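Local coordinates for Alr1585 protein (Nostoc sp., PDB 5C2I) that is a haem-containing DyP-type (dye-decolorizing) peroxidase, which probably uses hydrogen peroxide to oxidise dyes and related substrates, at residues F111-P114 / F119-G122; L238-N243 / D248-Y253. The protein carries 1 engineered substitution. All blocks are in the same frame, centred on the assembly; numbering follows the deposited sequence.

Interactions 1 and 2 lie on the same side of the chain's centre, their own centres about 13 Å apart. Both contacts are mainly buried, though each has a more exposed margin, at Arg120 in interaction 1 and at Glu240 in interaction 2. Interaction 1 ties a loop to the helix that follows it, within the DyP dimeric alpha+beta barrel domain. Interaction 2 is a beta hairpin in the C-terminal part of the Dyp-type peroxidase family. An arginine side chain grips backbone carbonyls in the first; backbone bonds between strands dominate the second. The two contacts touch directly: Phe119 packs on Tyr253, and Gln112 O probably accepts a hydrogen bond from Asn243 ND2.

Interaction 1. Residues F111-P114 / F119-G122; sequences FQIP and FRMG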
loop_
_atom_site.group_PDB
_atom_site.type_symbol
_atom_site.label_atom_id
_atom_site.label_comp_id
_atom_site.label_asym_id
_atom_site.label_seq_id
_atom_site.Cartn_x
_atom_site.Cartn_y
_atom_site.Cartn_z
ATOM N N PHE A 111 -1.099 55.089 -9.563
ATOM C CA PHE A 111 -2.471 55.056 -9.956
ATOM C C PHE A 111 -2.866 53.765 -10.679
ATOM O O PHE A 111 -4.057 53.443 -10.732
ATOM C CB PHE A 111 -2.808 56.296 -10.813
ATOM C CG PHE A 111 -4.284 56.511 -10.985
ATOM C CD1 PHE A 111 -5.054 57.055 -9.938
ATOM C CD2 PHE A 111 -4.930 56.149 -12.175
ATOM C CE1 PHE A 111 -6.435 57.226 -10.083
ATOM C CE2 PHE A 111 -6.313 56.321 -12.319
ATOM C CZ PHE A 111 -7.060 56.863 -11.275
ATOM N N GLN A 112 -1.898 53.059 -11.278
ATOM C CA GLN A 112 -2.122 51.787 -11.999
ATOM C C GLN A 112 -1.883 50.535 -11.145
ATOM O O GLN A 112 -2.010 49.403 -11.615
ATOM C CB GLN A 112 -1.213 51.704 -13.242
ATOM C CG GLN A 112 -1.559 52.804 -14.210
ATOM C CD GLN A 112 -2.993 52.763 -14.736
ATOM O OE1 GLN A 112 -3.664 53.761 -14.708
ATOM N NE2 GLN A 112 -3.457 51.609 -15.213
ATOM N N ILE A 113 -1.464 50.741 -9.916
ATOM C CA ILE A 113 -1.247 49.615 -9.012
ATOM C C ILE A 113 -2.628 49.218 -8.487
ATOM O O ILE A 113 -3.432 50.071 -8.179
ATOM C CB ILE A 113 -0.256 50.007 -7.897
ATOM C CG1 ILE A 113 1.130 50.281 -8.547
ATOM C CG2 ILE A 113 -0.176 48.957 -6.781
ATOM C CD1 ILE A 113 2.205 50.726 -7.588
ATOM N N PRO A 114 -2.904 47.912 -8.385
ATOM C CA PRO A 114 -4.173 47.498 -7.795
ATOM C C PRO A 114 -4.530 48.280 -6.537
ATOM O O PRO A 114 -3.659 48.519 -5.675
ATOM C CB PRO A 114 -3.973 45.980 -7.547
ATOM C CG PRO A 114 -3.022 45.578 -8.656
ATOM C CD PRO A 114 -2.072 46.749 -8.763
ATOM N N PHE A 119 -3.645 45.446 0.527
ATOM C CA PHE A 119 -2.634 45.008 -0.472
ATOM C C PHE A 119 -1.555 46.084 -0.631
ATOM O O PHE A 119 -0.367 45.773 -0.587
ATOM C CB PHE A 119 -3.328 44.704 -1.816
ATOM C CG PHE A 119 -2.394 44.701 -2.987
ATOM C CD1 PHE A 119 -1.618 43.609 -3.245
ATOM C CD2 PHE A 119 -2.259 45.828 -3.784
ATOM C CE1 PHE A 119 -0.757 43.596 -4.347
ATOM C CE2 PHE A 119 -1.417 45.827 -4.887
ATOM C CZ PHE A 119 -0.645 44.721 -5.159
ATOM N N ARG A 120 -1.974 47.346 -0.732
ATOM C CA ARG A 120 -1.003 48.462 -0.844
ATOM C C ARG A 120 -0.174 48.692 0.405
ATOM O O ARG A 120 1.027 48.985 0.338
ATOM C CB ARG A 120 -1.696 49.727 -1.206
ATOM C CG ARG A 120 -2.233 49.689 -2.615
ATOM C CD ARG A 120 -2.745 51.051 -2.978
ATOM N NE ARG A 120 -2.952 51.115 -4.391
ATOM C CZ ARG A 120 -3.054 52.213 -5.085
ATOM N NH1 ARG A 120 -3.016 53.378 -4.495
ATOM N NH2 ARG A 120 -3.257 52.113 -6.366
ATOM N N MET A 121 -0.780 48.505 1.545
ATOM C CA MET A 121 -0.072 48.703 2.796
ATOM C C MET A 121 0.984 47.611 3.021
ATOM O O MET A 121 2.038 47.878 3.572
ATOM C CB MET A 121 -1.088 48.757 3.945
ATOM C CG MET A 121 -1.927 50.030 3.892
ATOM S SD MET A 121 -3.423 49.902 4.866
ATOM C CE MET A 121 -2.803 50.428 6.498
ATOM N N GLY A 122 0.664 46.374 2.657
ATOM C CA GLY A 122 1.537 45.239 2.939
ATOM C C GLY A 122 1.257 44.640 4.319
ATOM O O GLY A 122 0.814 45.327 5.229
#
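Arg120 reaches from helix 117-121 to the backbone of Ile113 and Pro114, in the loop before that helix. Its CG lies beside the backbone N and anti to the carbonyl carbon (chi1 -69°). From there the chain runs extended to NE, which carries the guanidinium across to the loop. The group meets two successive carbonyls with its edge. Arg120 NH2 donates to Ile113 O at 2.7 Å, and this oxygen lies in the guanidinium plane. Arg120 NE donates to Pro114 O at 3.0 Å. The second bond is nearly straight, with an N-H...O angle of 165°. Each nitrogen sits above the plane of the carbonyl it meets. Two bonds from one flat group limit its rotation. With an alanine here, the oxygens of Ile113 and Pro114 would probably lose both donors, and the tie between loop and helix would be weaker.

Phe119 turns its ring to the same loop. One ring edge does the touching, through CD2 and CE2. Pro114 O lies near the ring plane, 3.6 Å from Phe119 CD2. The proline ring crosses the phenylalanine at a slant, with Pro114 CB 3.7 Å from Phe119 CE2. Ile113 approaches at about a right angle. Its CG2 methyl stands anti to the backbone N and reaches Phe119 CE2 at 3.9 Å.

Tyr103 of helix 100-105 packs on Ile113, Pro114 and Phe119. Phe457 of strand 448-458 touches Pro114 and Phe119.

Arg120 thus ties the loop between helices 100-105 and 117-121 back onto the second helix, in the DyP dimeric alpha+beta barrel domain. Pro114 gives its carbonyl to this polar clamp and its ring to the apolar patch at Phe119. The positive guanidinium would be expected to strengthen its bonds to the two carbonyl oxygens.

Interaction 2. Residues L238-N243 / D248-Y253; sequences LVEDPN and DSYGSY
Val239 and Gly251 form an antiparallel hydrogen-bonded pair in the hairpin of strands 239-240 and 250-261. Gly251 N donates to Val239 O at 2.8 Å. Val239 N returns a bond to Gly251 O at 2.9 Å. Glu240 and Tyr250 follow as a non-hydrogen-bonded pair. Beyond them, Asp241 N donates to Ser249 O. Two CA-H...O contacts accompany the backbone bonds, one from Leu238 CA to Gly251 O and one from Tyr250 CA to Val239 O at 3.3 Å. Strand 250-261 also pairs with strands 383-390 and 448-458, so the hairpin adds a short strand to the sheet of the C-terminal part.

Apolar contacts lie around two tyrosines. The Tyr250 ring runs obliquely beside the opposing strand. Its CD2 is 3.9 Å from Leu238 CB, and its CE2 is 3.7 Å from Glu240 CG. Leu26 of helix 24-29 also packs on Leu238 and Tyr250. Val239 crosses Tyr253 at about a right angle. With CG1 beside the backbone N (chi1 -74°), CG2 is the branch that meets Tyr253 CE2. Phe457 of strand 448-458 adds to this cluster, and Tyr253 OH is hydrogen-bonded to Asp116 N.

Polar side chains form a third group. The Glu240 carboxylate plane stands at 90° to the Tyr250 ring. One water joins the two residues, donating to Glu240 OE2 at 2.6 Å and hydrogen-bonding to Tyr250 OH. Asp241 OD1 accepts from Asn243 N at 2.9 Å, making an Asx turn as the chain leaves the strand. The donor lies above the carboxylate plane.

The two acids therefore differ. Asp241 is buried, and its carboxylate is satisfied by Asn243 N and Ser460 OG. Glu240 is exposed and lays its aliphatic part on Tyr250, while its charged end keeps to water.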
loop_
_atom_site.group_PDB
_atom_site.type_symbol
_atom_site.label_atom_id
_atom_site.label_comp_id
_atom_site.label_asym_id
_atom_site.label_seq_id
_atom_site.Cartn_x
_atom_site.Cartn_y
_atom_site.Cartn_z
ATOM N N LEU A 238 -13.162 38.150 -7.970
ATOM C CA LEU A 238 -12.447 38.800 -9.065
ATOM C C LEU A 238 -12.489 40.314 -9.012
ATOM O O LEU A 238 -13.467 40.876 -8.601
ATOM C CB LEU A 238 -13.008 38.327 -10.415
ATOM C CG LEU A 238 -12.994 36.817 -10.643
ATOM C CD1 LEU A 238 -13.380 36.497 -12.064
ATOM C CD2 LEU A 238 -11.646 36.200 -10.313
ATOM N N VAL A 239 -11.432 40.949 -9.508
ATOM C CA VAL A 239 -11.445 42.372 -9.814
ATOM C C VAL A 239 -10.801 42.569 -11.175
ATOM O O VAL A 239 -9.885 41.819 -11.594
ATOM C CB VAL A 239 -10.714 43.322 -8.850
ATOM C CG1 VAL A 239 -11.500 43.509 -7.549
ATOM C CG2 VAL A 239 -9.323 42.815 -8.629
ATOM N N GLU A 240 -11.238 43.610 -11.827
ATOM C CA GLU A 240 -10.618 43.998 -13.092
ATOM C C GLU A 240 -9.137 44.247 -12.873
ATOM O O GLU A 240 -8.748 44.952 -11.946
ATOM C CB GLU A 240 -11.228 45.273 -13.637
ATOM C CG GLU A 240 -12.476 45.063 -14.418
ATOM C CD GLU A 240 -13.006 46.364 -15.008
ATOM O OE1 GLU A 240 -12.240 47.325 -15.214
ATOM O OE2 GLU A 240 -14.218 46.415 -15.226
ATOM N N ASP A 241 -8.302 43.679 -13.727
ATOM C CA ASP A 241 -6.894 44.026 -13.679
ATOM C C ASP A 241 -6.759 45.407 -14.373
ATOM O O ASP A 241 -6.952 45.516 -15.576
ATOM C CB ASP A 241 -6.064 42.978 -14.387
ATOM C CG ASP A 241 -4.559 43.291 -14.372
ATOM O OD1 ASP A 241 -4.158 44.420 -13.980
ATOM O OD2 ASP A 241 -3.802 42.368 -14.732
ATOM N N PRO A 242 -6.422 46.467 -13.604
ATOM C CA PRO A 242 -6.317 47.800 -14.249
ATOM C C PRO A 242 -5.301 47.852 -15.395
ATOM O O PRO A 242 -5.375 48.759 -16.194
ATOM C CB PRO A 242 -5.866 48.739 -13.130
ATOM C CG PRO A 242 -5.323 47.867 -12.067
ATOM C CD PRO A 242 -5.862 46.463 -12.247
ATOM N N ASN A 243 -4.397 46.882 -15.510
ATOM C CA ASN A 243 -3.385 46.862 -16.618
ATOM C C ASN A 243 -3.548 45.655 -17.528
ATOM O O ASN A 243 -2.620 45.297 -18.287
ATOM C CB ASN A 243 -2.000 46.818 -15.999
ATOM C CG ASN A 243 -1.797 47.947 -15.012
ATOM O OD1 ASN A 243 -1.876 49.132 -15.361
ATOM N ND2 ASN A 243 -1.585 47.581 -13.751
ATOM N N ASP A 248 -11.905 41.605 -20.932
ATOM C CA ASP A 248 -12.305 40.819 -19.804
ATOM C C ASP A 248 -11.093 40.289 -19.051
ATOM O O ASP A 248 -10.996 39.109 -18.808
ATOM C CB ASP A 248 -13.199 39.676 -20.346
ATOM C CG ASP A 248 -14.622 40.114 -20.591
ATOM O OD1 ASP A 248 -15.100 41.038 -19.889
ATOM O OD2 ASP A 248 -15.283 39.504 -21.430
ATOM N N SER A 249 -10.191 41.179 -18.667
ATOM C CA SER A 249 -8.962 40.818 -17.927
ATOM C C SER A 249 -9.125 40.999 -16.432
ATOM O O SER A 249 -9.272 42.142 -15.943
ATOM C CB SER A 249 -7.813 41.720 -18.381
ATOM O OG SER A 249 -7.475 41.453 -19.734
ATOM N N TYR A 250 -9.100 39.881 -15.699
ATOM C CA TYR A 250 -9.376 39.897 -14.269
ATOM C C TYR A 250 -8.278 39.241 -13.486
ATOM O O TYR A 250 -7.506 38.417 -14.033
ATOM C CB TYR A 250 -10.708 39.179 -13.964
ATOM C CG TYR A 250 -11.895 39.990 -14.370
ATOM C CD1 TYR A 250 -12.311 40.042 -15.690
ATOM C CD2 TYR A 250 -12.577 40.769 -13.430
ATOM C CE1 TYR A 250 -13.380 40.838 -16.083
ATOM C CE2 TYR A 250 -13.637 41.570 -13.831
ATOM C CZ TYR A 250 -14.035 41.600 -15.141
ATOM O OH TYR A 250 -15.091 42.405 -15.526
ATOM N N GLY A 251 -8.242 39.604 -12.202
ATOM C CA GLY A 251 -7.339 39.032 -11.232
ATOM C C GLY A 251 -8.055 38.886 -9.884
ATOM O O GLY A 251 -9.290 39.042 -9.796
ATOM N N SER A 252 -7.281 38.557 -8.855
ATOM C CA SER A 252 -7.791 38.376 -7.507
ATOM C C SER A 252 -6.697 38.665 -6.522
ATOM O O SER A 252 -5.515 38.588 -6.849
ATOM C CB SER A 252 -8.337 36.944 -7.314
ATOM O OG SER A 252 -8.964 36.807 -6.027
ATOM N N TYR A 253 -7.090 39.037 -5.300
ATOM C CA TYR A 253 -6.144 39.315 -4.236
ATOM C C TYR A 253 -5.894 38.079 -3.384
ATOM O O TYR A 253 -6.829 37.413 -2.956
ATOM C CB TYR A 253 -6.651 40.449 -3.343
ATOM C CG TYR A 253 -6.676 41.788 -4.023
ATOM C CD1 TYR A 253 -5.482 42.520 -4.189
ATOM C CD2 TYR A 253 -7.850 42.328 -4.525
ATOM C CE1 TYR A 253 -5.487 43.732 -4.852
ATOM C CE2 TYR A 253 -7.881 43.582 -5.125
ATOM C CZ TYR A 253 -6.686 44.285 -5.279
ATOM O OH TYR A 253 -6.709 45.516 -5.905
HETATM O O HOH W 1 -15.644 44.583 -14.170
#